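PDB 5C98: Agap007691-pb from Anopheles gambiae, which adopts the serpin fold and may inhibit serine proteases, although its biological function has not been established. Local coordinates for residues 102-107 with 128-133; 167-172 with 314-319; 138-143 with 153-158. All coordinates share one frame; numbering follows the deposited sequence.

The three contacts follow one another along the chain; none crosses or encloses another. Contact 1 comes first. It closes the loop that leaves strand 95-104, passes through helix 111-119 and returns on strand 124-128. Contact 3 comes next. It folds the segment after helix 133-146 back against that helix, closing a short loop. Contact 2 closes the longest loop, from the start of strand 169-177 to the residues just before strand 320-328. Contacts 1 and 2 meet across neighbouring strands 95-104 and 169-177, through Leu-102 with Met-170 and Glu-104 with Lys-168. Contact 3 packs on both strands through Val-140, so helix and sheet are tied together.

Contact 1. Residues 102-107 with 128-133; sequences LVEETL and VDLTDD
The carboxylate of Glu-104 is gripped at both oxygens. On the syn side of Glu-104 OE1 comes Leu-130 N, at 2.9 Å and somewhat out of the plane. Thr-106 reaches Glu-104 OE2 from opposite faces, its OG1 at 2.8 Å and its N at 3.0 Å. The CB of Glu-104 points away from residues 128-133, but a bend at chi2 (51°) swings the carboxylate back. The carboxylate of Glu-105 lies near the Asp-129 peptide, with Glu-105 CD 3.6 Å from Asp-129 N. Its plane is only 19° from that of the Asp-129 carboxylate.

Strands 95-104 and 124-128 end here as a parallel pair. Val-128 N bonds to Val-103 O, and Val-128 O accepts from Glu-105 N. Next to this pairing, Leu-102 CD2 packs on Val-128 CG2 at 3.8 Å. A type I turn follows on each side. Asp-132 takes the N-cap position of helix 133-146, where its OD1 accepts a weak bond from Ile-134 N.

Glu-104 OE1 and Asp-129 OD1 are 4.2 Å apart. A water donates to Glu-104 OE2 and to Asp-129 OD1. Thr-131 OG1 also donates to Asp-129 OD1, at 2.6 Å. These donors probably offset the repulsion and are consistent with both acids being ionised.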
ATOM      1  N   LEU A 102     -10.117  15.999  -2.143  1.00 15.36           N
ATOM      2  CA  LEU A 102     -10.741  17.205  -1.618  1.00 15.49           C
ATOM      3  C   LEU A 102     -10.302  18.407  -2.439  1.00 16.05           C
ATOM      4  O   LEU A 102      -9.128  18.556  -2.765  1.00 17.50           O
ATOM      5  CB  LEU A 102     -10.345  17.474  -0.166  1.00 18.61           C
ATOM      6  CG  LEU A 102     -10.788  16.475   0.894  1.00 18.78           C
ATOM      7  CD1 LEU A 102     -10.188  16.864   2.232  1.00 16.25           C
ATOM      8  CD2 LEU A 102     -12.306  16.462   0.966  1.00 20.89           C
ATOM      9  N   VAL A 103     -11.257  19.260  -2.773  1.00 16.72           N
ATOM     10  CA  VAL A 103     -10.986  20.538  -3.420  1.00 17.67           C
ATOM     11  C   VAL A 103     -11.671  21.636  -2.617  1.00 19.65           C
ATOM     12  O   VAL A 103     -12.747  21.438  -2.038  1.00 19.42           O
ATOM     13  CB  VAL A 103     -11.454  20.589  -4.896  1.00 19.07           C
ATOM     14  CG1 VAL A 103     -10.628  19.657  -5.765  1.00 18.69           C
ATOM     15  CG2 VAL A 103     -12.940  20.276  -5.014  1.00 19.87           C
ATOM     16  N   GLU A 104     -11.034  22.803  -2.580  1.00 18.72           N
ATOM     17  CA  GLU A 104     -11.635  23.959  -1.912  1.00 20.10           C
ATOM     18  C   GLU A 104     -12.927  24.368  -2.613  1.00 19.80           C
ATOM     19  O   GLU A 104     -12.932  24.712  -3.800  1.00 21.13           O
ATOM     20  CB  GLU A 104     -10.643  25.128  -1.895  1.00 21.02           C
ATOM     21  CG  GLU A 104     -11.215  26.491  -1.475  1.00 23.68           C
ATOM     22  CD  GLU A 104     -11.990  26.470  -0.164  1.00 26.13           C
ATOM     23  OE1 GLU A 104     -11.521  25.823   0.803  1.00 24.44           O
ATOM     24  OE2 GLU A 104     -13.066  27.113  -0.121  1.00 26.96           O
ATOM     25  N   GLU A 105     -14.022  24.379  -1.855  1.00 20.23           N
ATOM     26  CA  GLU A 105     -15.348  24.549  -2.437  1.00 22.79           C
ATOM     27  C   GLU A 105     -15.579  25.936  -3.023  1.00 26.40           C
ATOM     28  O   GLU A 105     -16.447  26.083  -3.886  1.00 24.61           O
ATOM     29  CB  GLU A 105     -16.426  24.263  -1.392  1.00 25.78           C
ATOM     30  CG  GLU A 105     -16.468  25.240  -0.199  1.00 26.49           C
ATOM     31  CD  GLU A 105     -17.450  24.805   0.880  1.00 32.87           C
ATOM     32  OE1 GLU A 105     -17.985  23.682   0.787  1.00 37.19           O
ATOM     33  OE2 GLU A 105     -17.684  25.589   1.827  1.00 32.93           O
ATOM     34  N   THR A 106     -14.840  26.954  -2.595  1.00 21.67           N
ATOM     35  CA  THR A 106     -15.134  28.294  -3.093  1.00 25.80           C
ATOM     36  C   THR A 106     -14.465  28.602  -4.425  1.00 27.16           C
ATOM     37  O   THR A 106     -14.683  29.700  -4.949  1.00 27.02           O
ATOM     38  CB  THR A 106     -14.724  29.374  -2.091  1.00 28.08           C
ATOM     39  OG1 THR A 106     -13.322  29.282  -1.839  1.00 26.86           O
ATOM     40  CG2 THR A 106     -15.530  29.262  -0.769  1.00 27.67           C
ATOM     41  N   LEU A 107     -13.677  27.685  -4.979  1.00 25.34           N
ATOM     42  CA  LEU A 107     -12.983  27.902  -6.243  1.00 23.77           C
ATOM     43  C   LEU A 107     -13.666  27.092  -7.337  1.00 21.95           C
ATOM     44  O   LEU A 107     -13.714  25.862  -7.262  1.00 25.94           O
ATOM     45  CB  LEU A 107     -11.511  27.499  -6.131  1.00 25.39           C
ATOM     46  CG  LEU A 107     -10.667  28.255  -5.094  1.00 27.12           C
ATOM     47  CD1 LEU A 107      -9.245  27.738  -5.105  1.00 32.24           C
ATOM     48  CD2 LEU A 107     -10.696  29.747  -5.388  1.00 35.87           C
ATOM     49  N   VAL A 128     -15.070  20.908  -0.305  1.00 20.64           N
ATOM     50  CA  VAL A 128     -15.250  21.165   1.116  1.00 20.40           C
ATOM     51  C   VAL A 128     -14.636  22.518   1.445  1.00 20.76           C
ATOM     52  O   VAL A 128     -13.894  23.110   0.654  1.00 22.50           O
ATOM     53  CB  VAL A 128     -14.609  20.076   2.001  1.00 20.95           C
ATOM     54  CG1 VAL A 128     -15.257  18.716   1.767  1.00 27.00           C
ATOM     55  CG2 VAL A 128     -13.097  20.038   1.796  1.00 22.03           C
ATOM     56  N   ASP A 129     -14.933  22.983   2.648  1.00 22.61           N
ATOM     57  CA  ASP A 129     -14.281  24.170   3.180  1.00 23.12           C
ATOM     58  C   ASP A 129     -12.944  23.726   3.755  1.00 23.05           C
ATOM     59  O   ASP A 129     -12.865  23.328   4.915  1.00 22.99           O
ATOM     60  CB  ASP A 129     -15.168  24.792   4.247  1.00 26.18           C
ATOM     61  CG  ASP A 129     -14.526  25.971   4.923  1.00 23.76           C
ATOM     62  OD1 ASP A 129     -13.449  26.419   4.453  1.00 26.40           O
ATOM     63  OD2 ASP A 129     -15.118  26.470   5.902  1.00 27.72           O
ATOM     64  N   LEU A 130     -11.882  23.849   2.958  1.00 21.04           N
ATOM     65  CA  LEU A 130     -10.539  23.443   3.376  1.00 20.44           C
ATOM     66  C   LEU A 130      -9.910  24.415   4.378  1.00 24.18           C
ATOM     67  O   LEU A 130      -8.854  24.107   4.940  1.00 26.21           O
ATOM     68  CB  LEU A 130      -9.635  23.225   2.154  1.00 20.93           C
ATOM     69  CG  LEU A 130      -9.626  21.810   1.545  1.00 24.02           C
ATOM     70  CD1 LEU A 130      -8.795  21.722   0.266  1.00 21.20           C
ATOM     71  CD2 LEU A 130      -9.099  20.791   2.544  1.00 26.19           C
ATOM     72  N   THR A 131     -10.533  25.566   4.641  1.00 21.99           N
ATOM     73  CA  THR A 131     -10.124  26.387   5.772  1.00 25.88           C
ATOM     74  C   THR A 131     -10.593  25.817   7.109  1.00 27.38           C
ATOM     75  O   THR A 131     -10.189  26.333   8.162  1.00 31.24           O
ATOM     76  CB  THR A 131     -10.636  27.827   5.640  1.00 32.18           C
ATOM     77  OG1 THR A 131     -12.001  27.900   6.064  1.00 30.24           O
ATOM     78  CG2 THR A 131     -10.504  28.344   4.217  1.00 29.11           C
ATOM     79  N   ASP A 132     -11.418  24.766   7.098  1.00 24.60           N
ATOM     80  CA  ASP A 132     -12.022  24.199   8.305  1.00 24.12           C
ATOM     81  C   ASP A 132     -11.683  22.714   8.380  1.00 25.29           C
ATOM     82  O   ASP A 132     -12.219  21.908   7.613  1.00 22.91           O
ATOM     83  CB  ASP A 132     -13.536  24.408   8.291  1.00 29.03           C
ATOM     84  CG  ASP A 132     -14.176  24.120   9.640  1.00 31.22           C
ATOM     85  OD1 ASP A 132     -13.486  23.590  10.541  1.00 34.38           O
ATOM     86  OD2 ASP A 132     -15.378  24.404   9.794  1.00 33.23           O
ATOM     87  N   ASP A 133     -10.792  22.350   9.302  1.00 24.25           N
ATOM     88  CA  ASP A 133     -10.341  20.966   9.343  1.00 25.48           C
ATOM     89  C   ASP A 133     -11.435  19.981   9.749  1.00 23.22           C
ATOM     90  O   ASP A 133     -11.307  18.797   9.418  1.00 23.35           O
ATOM     91  CB  ASP A 133      -9.089  20.804  10.213  1.00 25.19           C
ATOM     92  CG  ASP A 133      -9.277  21.295  11.630  1.00 36.53           C
ATOM     93  OD1 ASP A 133     -10.412  21.643  12.017  1.00 39.86           O
ATOM     94  OD2 ASP A 133      -8.272  21.317  12.362  1.00 45.12           O
TER
HETATM   95  O   HOH W   1     -13.946  27.941   2.176  1.00 29.06           O

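Contact 2. Residues 167-172 with 314-319; sequences HKLMLF and GRTRLN
Asn-319 and His-167 both set CG opposite their own carbonyl carbon, with chi1 at -63° and -69°. This lays the Asn-319 side chain over one face of the imidazole. Ring and amide planes are 8° apart, and the two side chains run past each other in opposite directions. The closest touch to the ring is from CB: Asn-319 CB lies 3.7 Å from the His-167 ring centroid, a CH-pi contact offset toward the rim.

The amide oxygen accepts two of the three bonds. Asn-319 OD1 accepts from Lys-168 N at 2.9 Å, from above the carbonyl plane. Asn-319 OD1 also accepts from Leu-169 N at 3.2 Å, in that plane and on a lone pair. In return, Asn-319 N donates to Leu-169 O at 3.0 Å.

These bonds join the start of strand 169-177 to the loop that leads into strand 320-328. The two strands are parallel neighbours. They correspond to strands 3 and 5 of serpin sheet A, between which the cleaved reactive-centre loop inserts in inhibitory serpins. Here they are still paired directly.

Leu-318 CD1 meets Leu-169 CG at 3.8 Å, the side chains crossing at about a right angle. Leu-318 CD1 also touches Leu-171 CB at 4.1 Å. Leu-50 of helix 43-51 also packs on Leu-318. Thr-316 OG1 donates to Arg-317 O within the loop, while the Arg-317 guanidinium forms a salt bridge with Asp-305.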
ATOM      1  N   HIS A 167      -5.060  25.185   2.252  1.00 25.31           N
ATOM      2  CA  HIS A 167      -4.910  24.222   1.169  1.00 23.96           C
ATOM      3  C   HIS A 167      -6.067  24.319   0.185  1.00 24.63           C
ATOM      4  O   HIS A 167      -7.196  24.648   0.555  1.00 23.91           O
ATOM      5  CB  HIS A 167      -4.911  22.816   1.750  1.00 23.68           C
ATOM      6  CG  HIS A 167      -3.702  22.502   2.561  1.00 24.08           C
ATOM      7  ND1 HIS A 167      -2.551  23.258   2.515  1.00 24.40           N
ATOM      8  CD2 HIS A 167      -3.452  21.480   3.415  1.00 25.03           C
ATOM      9  CE1 HIS A 167      -1.645  22.720   3.319  1.00 25.08           C
ATOM     10  NE2 HIS A 167      -2.170  21.648   3.883  1.00 26.02           N
ATOM     11  N   LYS A 168      -5.771  24.023  -1.094  1.00 22.29           N
ATOM     12  CA  LYS A 168      -6.779  23.990  -2.150  1.00 21.65           C
ATOM     13  C   LYS A 168      -7.088  22.598  -2.669  1.00 20.68           C
ATOM     14  O   LYS A 168      -8.168  22.407  -3.232  1.00 20.39           O
ATOM     15  CB  LYS A 168      -6.331  24.835  -3.350  1.00 21.23           C
ATOM     16  CG  LYS A 168      -6.095  26.312  -3.032  1.00 24.63           C
ATOM     17  CD  LYS A 168      -5.658  27.058  -4.292  1.00 35.45           C
ATOM     18  CE  LYS A 168      -4.838  28.286  -3.974  1.00 52.67           C
ATOM     19  NZ  LYS A 168      -5.640  29.318  -3.288  1.00 65.09           N
ATOM     20  N   LEU A 169      -6.178  21.628  -2.496  1.00 18.18           N
ATOM     21  CA  LEU A 169      -6.252  20.358  -3.213  1.00 17.15           C
ATOM     22  C   LEU A 169      -5.532  19.298  -2.403  1.00 17.66           C
ATOM     23  O   LEU A 169      -4.339  19.448  -2.118  1.00 19.03           O
ATOM     24  CB  LEU A 169      -5.563  20.487  -4.565  1.00 20.65           C
ATOM     25  CG  LEU A 169      -5.519  19.240  -5.429  1.00 19.36           C
ATOM     26  CD1 LEU A 169      -6.917  18.873  -5.947  1.00 20.22           C
ATOM     27  CD2 LEU A 169      -4.584  19.463  -6.628  1.00 20.31           C
ATOM     28  N   MET A 170      -6.223  18.201  -2.078  1.00 15.87           N
ATOM     29  CA  MET A 170      -5.615  17.113  -1.328  1.00 17.29           C
ATOM     30  C   MET A 170      -6.099  15.780  -1.859  1.00 17.60           C
ATOM     31  O   MET A 170      -7.227  15.661  -2.344  1.00 18.53           O
ATOM     32  CB  MET A 170      -5.986  17.174   0.146  1.00 16.84           C
ATOM     33  CG  MET A 170      -5.624  18.511   0.785  1.00 19.57           C
ATOM     34  SD  MET A 170      -5.676  18.456   2.586  1.00 25.56           S
ATOM     35  CE  MET A 170      -4.169  17.575   2.912  1.00 24.21           C
ATOM     36  N   LEU A 171      -5.216  14.785  -1.784  1.00 15.01           N
ATOM     37  CA  LEU A 171      -5.451  13.470  -2.357  1.00 14.79           C
ATOM     38  C   LEU A 171      -5.328  12.415  -1.270  1.00 14.40           C
ATOM     39  O   LEU A 171      -4.505  12.548  -0.360  1.00 14.81           O
ATOM     40  CB  LEU A 171      -4.406  13.173  -3.456  1.00 16.23           C
ATOM     41  CG  LEU A 171      -4.507  11.834  -4.193  1.00 15.17           C
ATOM     42  CD1 LEU A 171      -5.839  11.693  -4.936  1.00 16.87           C
ATOM     43  CD2 LEU A 171      -3.325  11.737  -5.143  1.00 16.64           C
ATOM     44  N   PHE A 172      -6.134  11.357  -1.363  1.00 16.53           N
ATOM     45  CA  PHE A 172      -6.153  10.256  -0.415  1.00 15.89           C
ATOM     46  C   PHE A 172      -6.220   8.932  -1.154  1.00 15.45           C
ATOM     47  O   PHE A 172      -6.876   8.833  -2.189  1.00 15.01           O
ATOM     48  CB  PHE A 172      -7.330  10.417   0.558  1.00 14.34           C
ATOM     49  CG  PHE A 172      -7.311  11.749   1.221  1.00 16.47           C
ATOM     50  CD1 PHE A 172      -6.617  11.931   2.411  1.00 17.21           C
ATOM     51  CD2 PHE A 172      -7.912  12.843   0.639  1.00 17.29           C
ATOM     52  CE1 PHE A 172      -6.560  13.188   2.987  1.00 18.45           C
ATOM     53  CE2 PHE A 172      -7.830  14.082   1.207  1.00 18.43           C
ATOM     54  CZ  PHE A 172      -7.168  14.255   2.382  1.00 19.45           C
ATOM     55  N   GLY A 314      -5.106  30.074 -11.019  1.00 30.68           N
ATOM     56  CA  GLY A 314      -3.732  29.729 -11.315  1.00 29.67           C
ATOM     57  C   GLY A 314      -3.389  28.305 -10.924  1.00 26.08           C
ATOM     58  O   GLY A 314      -4.002  27.699 -10.045  1.00 24.70           O
ATOM     59  N   ARG A 315      -2.373  27.765 -11.596  1.00 23.67           N
ATOM     60  CA  ARG A 315      -1.952  26.402 -11.303  1.00 22.75           C
ATOM     61  C   ARG A 315      -1.605  26.258  -9.827  1.00 23.16           C
ATOM     62  O   ARG A 315      -1.120  27.192  -9.186  1.00 26.96           O
ATOM     63  CB  ARG A 315      -0.730  26.029 -12.147  1.00 23.54           C
ATOM     64  CG  ARG A 315      -1.045  25.680 -13.574  1.00 22.56           C
ATOM     65  CD  ARG A 315       0.199  25.373 -14.392  1.00 22.01           C
ATOM     66  NE  ARG A 315      -0.155  25.287 -15.789  1.00 21.91           N
ATOM     67  CZ  ARG A 315      -0.574  24.193 -16.416  1.00 18.85           C
ATOM     68  NH1 ARG A 315      -0.628  23.016 -15.778  1.00 18.16           N
ATOM     69  NH2 ARG A 315      -0.933  24.295 -17.681  1.00 20.88           N
ATOM     70  N   THR A 316      -1.860  25.069  -9.292  1.00 21.20           N
ATOM     71  CA  THR A 316      -1.668  24.801  -7.876  1.00 19.96           C
ATOM     72  C   THR A 316      -0.819  23.554  -7.688  1.00 22.31           C
ATOM     73  O   THR A 316      -0.828  22.638  -8.511  1.00 21.75           O
ATOM     74  CB  THR A 316      -3.006  24.613  -7.115  1.00 29.95           C
ATOM     75  OG1 THR A 316      -2.739  24.351  -5.726  1.00 36.18           O
ATOM     76  CG2 THR A 316      -3.815  23.463  -7.667  1.00 28.01           C
ATOM     77  N   ARG A 317      -0.080  23.520  -6.585  1.00 21.97           N
ATOM     78  CA  ARG A 317       0.563  22.293  -6.154  1.00 20.70           C
ATOM     79  C   ARG A 317      -0.462  21.393  -5.479  1.00 19.92           C
ATOM     80  O   ARG A 317      -1.553  21.821  -5.097  1.00 22.07           O
ATOM     81  CB  ARG A 317       1.673  22.602  -5.152  1.00 22.58           C
ATOM     82  CG  ARG A 317       1.142  23.242  -3.872  1.00 23.73           C
ATOM     83  CD  ARG A 317       2.251  23.825  -3.009  1.00 29.13           C
ATOM     84  NE  ARG A 317       2.875  24.974  -3.656  1.00 33.30           N
ATOM     85  CZ  ARG A 317       4.059  25.474  -3.309  1.00 41.79           C
ATOM     86  NH1 ARG A 317       4.758  24.909  -2.329  1.00 37.90           N
ATOM     87  NH2 ARG A 317       4.552  26.533  -3.948  1.00 38.76           N
ATOM     88  N   LEU A 318      -0.099  20.127  -5.348  1.00 18.33           N
ATOM     89  CA  LEU A 318      -0.867  19.212  -4.524  1.00 17.90           C
ATOM     90  C   LEU A 318      -0.460  19.458  -3.083  1.00 20.51           C
ATOM     91  O   LEU A 318       0.717  19.328  -2.744  1.00 21.09           O
ATOM     92  CB  LEU A 318      -0.570  17.789  -4.960  1.00 18.24           C
ATOM     93  CG  LEU A 318      -1.310  16.680  -4.227  1.00 20.39           C
ATOM     94  CD1 LEU A 318      -2.816  16.909  -4.218  1.00 19.84           C
ATOM     95  CD2 LEU A 318      -0.938  15.315  -4.854  1.00 18.37           C
ATOM     96  N   ASN A 319      -1.418  19.856  -2.242  1.00 17.37           N
ATOM     97  CA  ASN A 319      -1.081  20.271  -0.878  1.00 17.49           C
ATOM     98  C   ASN A 319      -0.830  19.117   0.082  1.00 19.64           C
ATOM     99  O   ASN A 319      -0.157  19.316   1.100  1.00 21.74           O
ATOM    100  CB  ASN A 319      -2.170  21.176  -0.297  1.00 18.84           C
ATOM    101  CG  ASN A 319      -2.310  22.451  -1.057  1.00 17.84           C
ATOM    102  OD1 ASN A 319      -3.314  22.688  -1.716  1.00 19.82           O
ATOM    103  ND2 ASN A 319      -1.258  23.275  -1.021  1.00 23.80           N
TER

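Contact 3. Residues 138-143 with 153-158; sequences LAVNSF and DFIGEG
Residues 153-155 pass beside helix 133-146 as a loop, with Asn-141 CA and Phe-154 CA 5.3 Å apart. Asn-141 makes the polar link with its whole amide. It holds CG opposite its carbonyl carbon (chi1 -70°), which carries the amide to the Ile-155 backbone. Asn-141 OD1 accepts from Ile-155 N at 2.8 Å, in the carbonyl plane and on a lone pair. Asn-141 ND2 donates to Ile-155 O at 3.0 Å, the acceptor lying only 9° out of the amide plane. The two bonds fix the rotation of the amide and satisfy both backbone polar atoms of Ile-155. A water adds a second link, donating to Asn-141 O and accepting from Phe-154 N.

Val-140, the residue before it, provides the apolar part. The Val-140 and Ile-155 side chains cross at about a right angle, and Ile-155 CD1 meets Val-140 CB at 3.6 Å. Val-140 CG1 approaches the Phe-154 ring obliquely, 3.7 Å from Phe-154 CD1. Phe-154 also stacks on Tyr-144.

Phe-172 of strand 169-177 lies against Val-140, Phe-154 and Ile-155. The helix and its return segment thus cover the sheet together. This matches helix F of serpins, which packs across sheet A, with the connection to the third strand folded back along it.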
ATOM      1  N   LEU A 138     -14.034  15.022   8.099  1.00 21.75           N
ATOM      2  CA  LEU A 138     -15.236  14.200   8.110  1.00 22.24           C
ATOM      3  C   LEU A 138     -15.576  13.694   6.713  1.00 20.97           C
ATOM      4  O   LEU A 138     -16.021  12.552   6.554  1.00 21.85           O
ATOM      5  CB  LEU A 138     -16.409  14.984   8.698  1.00 28.95           C
ATOM      6  CG  LEU A 138     -17.684  14.148   8.853  1.00 33.51           C
ATOM      7  CD1 LEU A 138     -17.458  12.979   9.785  1.00 37.60           C
ATOM      8  CD2 LEU A 138     -18.831  15.018   9.357  1.00 35.92           C
ATOM      9  N   ALA A 139     -15.373  14.514   5.688  1.00 20.53           N
ATOM     10  CA  ALA A 139     -15.656  14.055   4.335  1.00 19.97           C
ATOM     11  C   ALA A 139     -14.805  12.847   3.988  1.00 19.30           C
ATOM     12  O   ALA A 139     -15.299  11.867   3.415  1.00 20.47           O
ATOM     13  CB  ALA A 139     -15.424  15.196   3.340  1.00 19.66           C
ATOM     14  N   VAL A 140     -13.518  12.890   4.334  1.00 19.61           N
ATOM     15  CA  VAL A 140     -12.630  11.774   4.037  1.00 19.72           C
ATOM     16  C   VAL A 140     -13.028  10.549   4.846  1.00 18.83           C
ATOM     17  O   VAL A 140     -13.186   9.441   4.310  1.00 19.72           O
ATOM     18  CB  VAL A 140     -11.168  12.164   4.328  1.00 19.55           C
ATOM     19  CG1 VAL A 140     -10.227  10.977   4.023  1.00 19.45           C
ATOM     20  CG2 VAL A 140     -10.778  13.401   3.509  1.00 20.12           C
ATOM     21  N   ASN A 141     -13.172  10.722   6.150  1.00 19.49           N
ATOM     22  CA  ASN A 141     -13.428   9.572   7.016  1.00 19.95           C
ATOM     23  C   ASN A 141     -14.761   8.915   6.687  1.00 20.25           C
ATOM     24  O   ASN A 141     -14.857   7.680   6.697  1.00 20.31           O
ATOM     25  CB  ASN A 141     -13.362   9.979   8.481  1.00 22.17           C
ATOM     26  CG  ASN A 141     -11.956  10.300   8.921  1.00 21.44           C
ATOM     27  OD1 ASN A 141     -10.992   9.735   8.396  1.00 21.53           O
ATOM     28  ND2 ASN A 141     -11.823  11.231   9.856  1.00 23.24           N
ATOM     29  N   SER A 142     -15.796   9.718   6.379  1.00 21.68           N
ATOM     30  CA  SER A 142     -17.091   9.135   6.049  0.50 21.13           C
ATOM     31  C   SER A 142     -17.043   8.383   4.723  1.00 21.06           C
ATOM     32  O   SER A 142     -17.674   7.323   4.595  1.00 21.92           O
ATOM     33  CB  SER A 142     -18.195  10.198   6.075  0.50 28.95           C
ATOM     34  OG  SER A 142     -18.042  11.163   5.057  0.50 24.19           O
ATOM     35  N   PHE A 143     -16.286   8.882   3.744  1.00 19.60           N
ATOM     36  CA  PHE A 143     -16.159   8.166   2.477  1.00 19.08           C
ATOM     37  C   PHE A 143     -15.580   6.778   2.696  1.00 18.97           C
ATOM     38  O   PHE A 143     -16.126   5.784   2.197  1.00 19.11           O
ATOM     39  CB  PHE A 143     -15.297   8.944   1.491  1.00 18.36           C
ATOM     40  CG  PHE A 143     -15.010   8.199   0.225  1.00 18.95           C
ATOM     41  CD1 PHE A 143     -15.939   8.189  -0.803  1.00 20.87           C
ATOM     42  CD2 PHE A 143     -13.817   7.528   0.049  1.00 19.13           C
ATOM     43  CE1 PHE A 143     -15.684   7.519  -1.965  1.00 19.38           C
ATOM     44  CE2 PHE A 143     -13.567   6.853  -1.117  1.00 18.57           C
ATOM     45  CZ  PHE A 143     -14.507   6.840  -2.119  1.00 18.29           C
ATOM     46  N   ASP A 153     -11.176   5.294  10.699  1.00 27.44           N
ATOM     47  CA  ASP A 153     -10.579   6.582  11.067  1.00 28.04           C
ATOM     48  C   ASP A 153      -9.415   6.833  10.113  1.00 26.18           C
ATOM     49  O   ASP A 153      -8.239   6.756  10.467  1.00 26.72           O
ATOM     50  CB  ASP A 153     -10.124   6.586  12.521  1.00 37.34           C
ATOM     51  CG  ASP A 153     -11.233   6.972  13.470  1.00 56.81           C
ATOM     52  OD1 ASP A 153     -11.476   8.187  13.629  1.00 65.86           O
ATOM     53  OD2 ASP A 153     -11.860   6.059  14.048  1.00 62.82           O
ATOM     54  N   PHE A 154      -9.766   7.133   8.872  1.00 24.80           N
ATOM     55  CA  PHE A 154      -8.761   7.238   7.829  1.00 23.80           C
ATOM     56  C   PHE A 154      -7.726   8.326   8.142  1.00 24.05           C
ATOM     57  O   PHE A 154      -6.527   8.132   7.909  1.00 23.65           O
ATOM     58  CB  PHE A 154      -9.481   7.480   6.491  1.00 22.94           C
ATOM     59  CG  PHE A 154      -8.587   7.353   5.309  1.00 21.86           C
ATOM     60  CD1 PHE A 154      -7.748   8.380   4.977  1.00 21.62           C
ATOM     61  CD2 PHE A 154      -8.565   6.204   4.537  1.00 21.59           C
ATOM     62  CE1 PHE A 154      -6.885   8.279   3.920  1.00 22.93           C
ATOM     63  CE2 PHE A 154      -7.705   6.122   3.447  1.00 20.17           C
ATOM     64  CZ  PHE A 154      -6.876   7.150   3.154  1.00 22.02           C
ATOM     65  N   ILE A 155      -8.170   9.496   8.623  1.00 24.74           N
ATOM     66  CA  ILE A 155      -7.288  10.631   8.891  1.00 25.09           C
ATOM     67  C   ILE A 155      -7.786  11.324  10.148  1.00 26.38           C
ATOM     68  O   ILE A 155      -8.919  11.128  10.589  1.00 26.86           O
ATOM     69  CB  ILE A 155      -7.170  11.700   7.764  1.00 24.41           C
ATOM     70  CG1 ILE A 155      -8.548  12.057   7.203  1.00 24.25           C
ATOM     71  CG2 ILE A 155      -6.185  11.272   6.662  1.00 23.29           C
ATOM     72  CD1 ILE A 155      -8.572  13.431   6.552  1.00 25.87           C
ATOM     73  N   GLY A 156      -6.898  12.135  10.722  1.00 26.99           N
ATOM     74  CA  GLY A 156      -7.259  13.075  11.758  1.00 28.22           C
ATOM     75  C   GLY A 156      -7.346  14.482  11.184  1.00 28.16           C
ATOM     76  O   GLY A 156      -6.913  14.766  10.070  1.00 27.24           O
ATOM     77  N   GLU A 157      -7.937  15.374  11.974  1.00 29.23           N
ATOM     78  CA  GLU A 157      -8.065  16.756  11.530  1.00 29.35           C
ATOM     79  C   GLU A 157      -6.708  17.378  11.228  1.00 29.21           C
ATOM     80  O   GLU A 157      -6.594  18.213  10.319  1.00 28.73           O
ATOM     81  CB  GLU A 157      -8.810  17.568  12.583  1.00 30.68           C
ATOM     82  CG  GLU A 157     -10.318  17.432  12.485  1.00 30.70           C
ATOM     83  CD  GLU A 157     -10.892  16.294  13.318  1.00 52.47           C
ATOM     84  OE1 GLU A 157     -10.126  15.398  13.753  1.00 60.20           O
ATOM     85  OE2 GLU A 157     -12.122  16.303  13.547  1.00 51.53           O
ATOM     86  N   GLY A 158      -5.668  16.976  11.964  1.00 29.66           N
ATOM     87  CA  GLY A 158      -4.344  17.512  11.715  1.00 29.61           C
ATOM     88  C   GLY A 158      -3.815  17.218  10.324  1.00 29.88           C
ATOM     89  O   GLY A 158      -2.982  17.964   9.803  1.00 31.59           O
TER
HETATM   90  O   HOH W   2     -12.565   6.342   7.632  1.00 22.87           O